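Local coordinates for gram-negative insecticidal protein (Chromobacterium piscinae, PDB 6FBM) that is an insecticidal toxin of the MACPF and beta-tripod families that probably forms pores in the membranes of target cells, at residues A[243-248]-A[259-264]. Numbering follows the deposited sequence.
Sequences PGMTDR and FSQWAE
Bends at chi2 and chi3 (-81°) curl the M245 side chain so that CE reaches the flank of Q261, whose own chain runs extended beyond CG and crosses the methionine at about a right angle. M245 CE sits 3.5 Å from Q261 CB and equally close to the amide oxygen, Q261 OE1. Nearer the backbone, M245 CB meets the indole obliquely, 4.3 Å from W262 CD1, and both residues are buried. R248, three residues on, bends at chi3 and brings its guanidinium over to the same glutamine, at the partly exposed side of the contact. R248 NH2 gives a weak hydrogen bond to Q261 OE1, long at 3.4 Å although fairly straight (160°). The Q261 amide carbon lies in the guanidinium plane, at its edge, while the amide and guanidinium planes are turned 57° apart. Within the MACPF domain, the segment leading into and including the short helix 246-250 packs here on helix 255-269, beside the antiparallel sheet. W262 ties that second helix to the sheet, its NE1 hydrogen-bonded to G240 O, its ring edge-to-face with H128 and touching L181 and A238.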
ATOM      1  N   PRO A 243      -0.862   9.560  16.138  1.00 26.36           N
ATOM      2  CA  PRO A 243       0.199   9.852  17.094  1.00 24.82           C
ATOM      3  C   PRO A 243       1.264  10.773  16.509  1.00 22.91           C
ATOM      4  O   PRO A 243       1.362  10.925  15.299  1.00 22.34           O
ATOM      5  CB  PRO A 243       0.776   8.465  17.413  1.00 26.24           C
ATOM      6  CG  PRO A 243       0.551   7.669  16.171  1.00 26.89           C
ATOM      7  CD  PRO A 243      -0.711   8.219  15.540  1.00 27.40           C
ATOM      8  N   GLY A 244       2.033  11.400  17.390  1.00 21.96           N
ATOM      9  CA  GLY A 244       3.138  12.266  17.003  1.00 19.89           C
ATOM     10  C   GLY A 244       2.732  13.568  16.349  1.00 19.10           C
ATOM     11  O   GLY A 244       3.518  14.168  15.611  1.00 18.29           O
ATOM     12  N   MET A 245       1.517  14.034  16.636  1.00 18.89           N
ATOM     13  CA  MET A 245       1.045  15.300  16.086  1.00 19.28           C
ATOM     14  C   MET A 245       1.173  16.450  17.052  1.00 19.83           C
ATOM     15  O   MET A 245       1.093  17.591  16.630  1.00 19.94           O
ATOM     16  CB  MET A 245      -0.402  15.173  15.645  1.00 18.87           C
ATOM     17  CG  MET A 245      -0.622  14.096  14.601  1.00 19.33           C
ATOM     18  SD  MET A 245       0.296  14.470  13.086  1.00 20.65           S
ATOM     19  CE  MET A 245      -0.818  15.613  12.346  1.00 19.79           C
ATOM     20  N   THR A 246       1.376  16.185  18.337  1.00 20.98           N
ATOM     21  CA  THR A 246       1.235  17.253  19.293  1.00 21.96           C
ATOM     22  C   THR A 246       2.380  18.239  19.201  1.00 24.38           C
ATOM     23  O   THR A 246       2.153  19.432  19.381  1.00 24.54           O
ATOM     24  CB  THR A 246       1.052  16.743  20.722  1.00 20.72           C
ATOM     25  OG1 THR A 246       2.171  15.969  21.095  1.00 21.16           O
ATOM     26  CG2 THR A 246      -0.219  15.888  20.825  1.00 20.25           C
ATOM     27  N   ASP A 247       3.593  17.765  18.898  1.00 27.33           N
ATOM     28  CA  ASP A 247       4.751  18.662  18.735  1.00 30.27           C
ATOM     29  C   ASP A 247       4.539  19.691  17.623  1.00 31.34           C
ATOM     30  O   ASP A 247       4.782  20.883  17.828  1.00 30.80           O
ATOM     31  CB  ASP A 247       6.086  17.917  18.595  1.00 32.48           C
ATOM     32  CG  ASP A 247       6.849  17.846  19.951  1.00 38.14           C
ATOM     33  OD1 ASP A 247       7.203  18.929  20.476  1.00 46.19           O
ATOM     34  OD2 ASP A 247       7.073  16.750  20.537  1.00 34.39           O
ATOM     35  N   ARG A 248       4.039  19.253  16.477  1.00 31.67           N
ATOM     36  CA  ARG A 248       3.709  20.197  15.393  1.00 33.58           C
ATOM     37  C   ARG A 248       2.554  21.155  15.754  1.00 31.88           C
ATOM     38  O   ARG A 248       2.584  22.327  15.354  1.00 30.16           O
ATOM     39  CB  ARG A 248       3.368  19.448  14.091  1.00 36.69           C
ATOM     40  CG  ARG A 248       4.478  19.309  13.050  1.00 40.64           C
ATOM     41  CD  ARG A 248       3.859  19.193  11.646  1.00 43.06           C
ATOM     42  NE  ARG A 248       3.458  17.810  11.315  1.00 44.71           N
ATOM     43  CZ  ARG A 248       2.435  17.450  10.535  1.00 45.87           C
ATOM     44  NH1 ARG A 248       1.659  18.353   9.922  1.00 46.77           N
ATOM     45  NH2 ARG A 248       2.229  16.149  10.316  1.00 45.61           N
ATOM     46  N   PHE A 259      -3.178  20.256  13.323  1.00 20.89           N
ATOM     47  CA  PHE A 259      -4.351  19.981  14.124  1.00 19.69           C
ATOM     48  C   PHE A 259      -5.469  19.397  13.258  1.00 21.01           C
ATOM     49  O   PHE A 259      -6.116  18.430  13.672  1.00 21.98           O
ATOM     50  CB  PHE A 259      -4.831  21.206  14.842  1.00 18.07           C
ATOM     51  CG  PHE A 259      -6.214  21.039  15.430  1.00 16.85           C
ATOM     52  CD1 PHE A 259      -6.381  20.407  16.661  1.00 15.81           C
ATOM     53  CD2 PHE A 259      -7.351  21.552  14.759  1.00 15.48           C
ATOM     54  CE1 PHE A 259      -7.622  20.287  17.203  1.00 15.07           C
ATOM     55  CE2 PHE A 259      -8.596  21.399  15.292  1.00 15.23           C
ATOM     56  CZ  PHE A 259      -8.739  20.751  16.522  1.00 15.10           C
ATOM     57  N   SER A 260      -5.722  19.977  12.078  1.00 20.89           N
ATOM     58  CA  SER A 260      -6.788  19.483  11.211  1.00 22.37           C
ATOM     59  C   SER A 260      -6.478  18.062  10.720  1.00 23.08           C
ATOM     60  O   SER A 260      -7.400  17.287  10.485  1.00 24.71           O
ATOM     61  CB  SER A 260      -7.066  20.411  10.029  1.00 22.78           C
ATOM     62  OG  SER A 260      -6.014  20.259   9.128  1.00 23.67           O
ATOM     63  N   GLN A 261      -5.201  17.713  10.586  1.00 24.13           N
ATOM     64  CA  GLN A 261      -4.841  16.330  10.267  1.00 25.60           C
ATOM     65  C   GLN A 261      -5.186  15.369  11.404  1.00 24.40           C
ATOM     66  O   GLN A 261      -5.682  14.280  11.161  1.00 26.65           O
ATOM     67  CB  GLN A 261      -3.347  16.194   9.939  1.00 27.59           C
ATOM     68  CG  GLN A 261      -2.950  16.547   8.523  1.00 29.17           C
ATOM     69  CD  GLN A 261      -1.441  16.496   8.336  1.00 31.44           C
ATOM     70  OE1 GLN A 261      -0.758  15.621   8.860  1.00 33.69           O
ATOM     71  NE2 GLN A 261      -0.923  17.431   7.548  1.00 34.96           N
ATOM     72  N   TRP A 262      -4.883  15.774  12.635  1.00 22.42           N
ATOM     73  CA  TRP A 262      -5.239  15.017  13.831  1.00 20.52           C
ATOM     74  C   TRP A 262      -6.766  14.904  13.941  1.00 19.52           C
ATOM     75  O   TRP A 262      -7.282  13.831  14.127  1.00 19.92           O
ATOM     76  CB  TRP A 262      -4.611  15.662  15.076  1.00 19.46           C
ATOM     77  CG  TRP A 262      -4.965  15.009  16.347  1.00 17.90           C
ATOM     78  CD1 TRP A 262      -4.283  14.001  16.960  1.00 17.02           C
ATOM     79  CD2 TRP A 262      -6.064  15.320  17.175  1.00 16.56           C
ATOM     80  NE1 TRP A 262      -4.909  13.662  18.132  1.00 16.38           N
ATOM     81  CE2 TRP A 262      -6.008  14.459  18.281  1.00 16.10           C
ATOM     82  CE3 TRP A 262      -7.098  16.239  17.084  1.00 16.30           C
ATOM     83  CZ2 TRP A 262      -6.962  14.479  19.294  1.00 16.44           C
ATOM     84  CZ3 TRP A 262      -8.066  16.268  18.116  1.00 16.43           C
ATOM     85  CH2 TRP A 262      -7.979  15.393  19.197  1.00 16.46           C
ATOM     86  N   ALA A 263      -7.473  15.998  13.752  1.00 19.52           N
ATOM     87  CA  ALA A 263      -8.943  16.009  13.827  1.00 20.79           C
ATOM     88  C   ALA A 263      -9.616  15.120  12.798  1.00 21.85           C
ATOM     89  O   ALA A 263     -10.542  14.376  13.151  1.00 21.41           O
ATOM     90  CB  ALA A 263      -9.490  17.418  13.721  1.00 20.27           C
ATOM     91  N   GLU A 264      -9.180  15.182  11.539  1.00 23.90           N
ATOM     92  CA  GLU A 264      -9.752  14.312  10.496  1.00 26.79           C
ATOM     93  C   GLU A 264      -9.279  12.842  10.628  1.00 24.77           C
ATOM     94  O   GLU A 264      -9.924  11.948  10.118  1.00 26.97           O
ATOM     95  CB  GLU A 264      -9.509  14.886   9.086  1.00 30.85           C
ATOM     96  CG  GLU A 264      -8.077  14.737   8.545  1.00 36.94           C
ATOM     97  CD  GLU A 264      -7.768  15.581   7.295  1.00 43.07           C
ATOM     98  OE1 GLU A 264      -6.587  16.008   7.154  1.00 43.40           O
ATOM     99  OE2 GLU A 264      -8.703  15.811   6.476  1.00 46.61           O
TER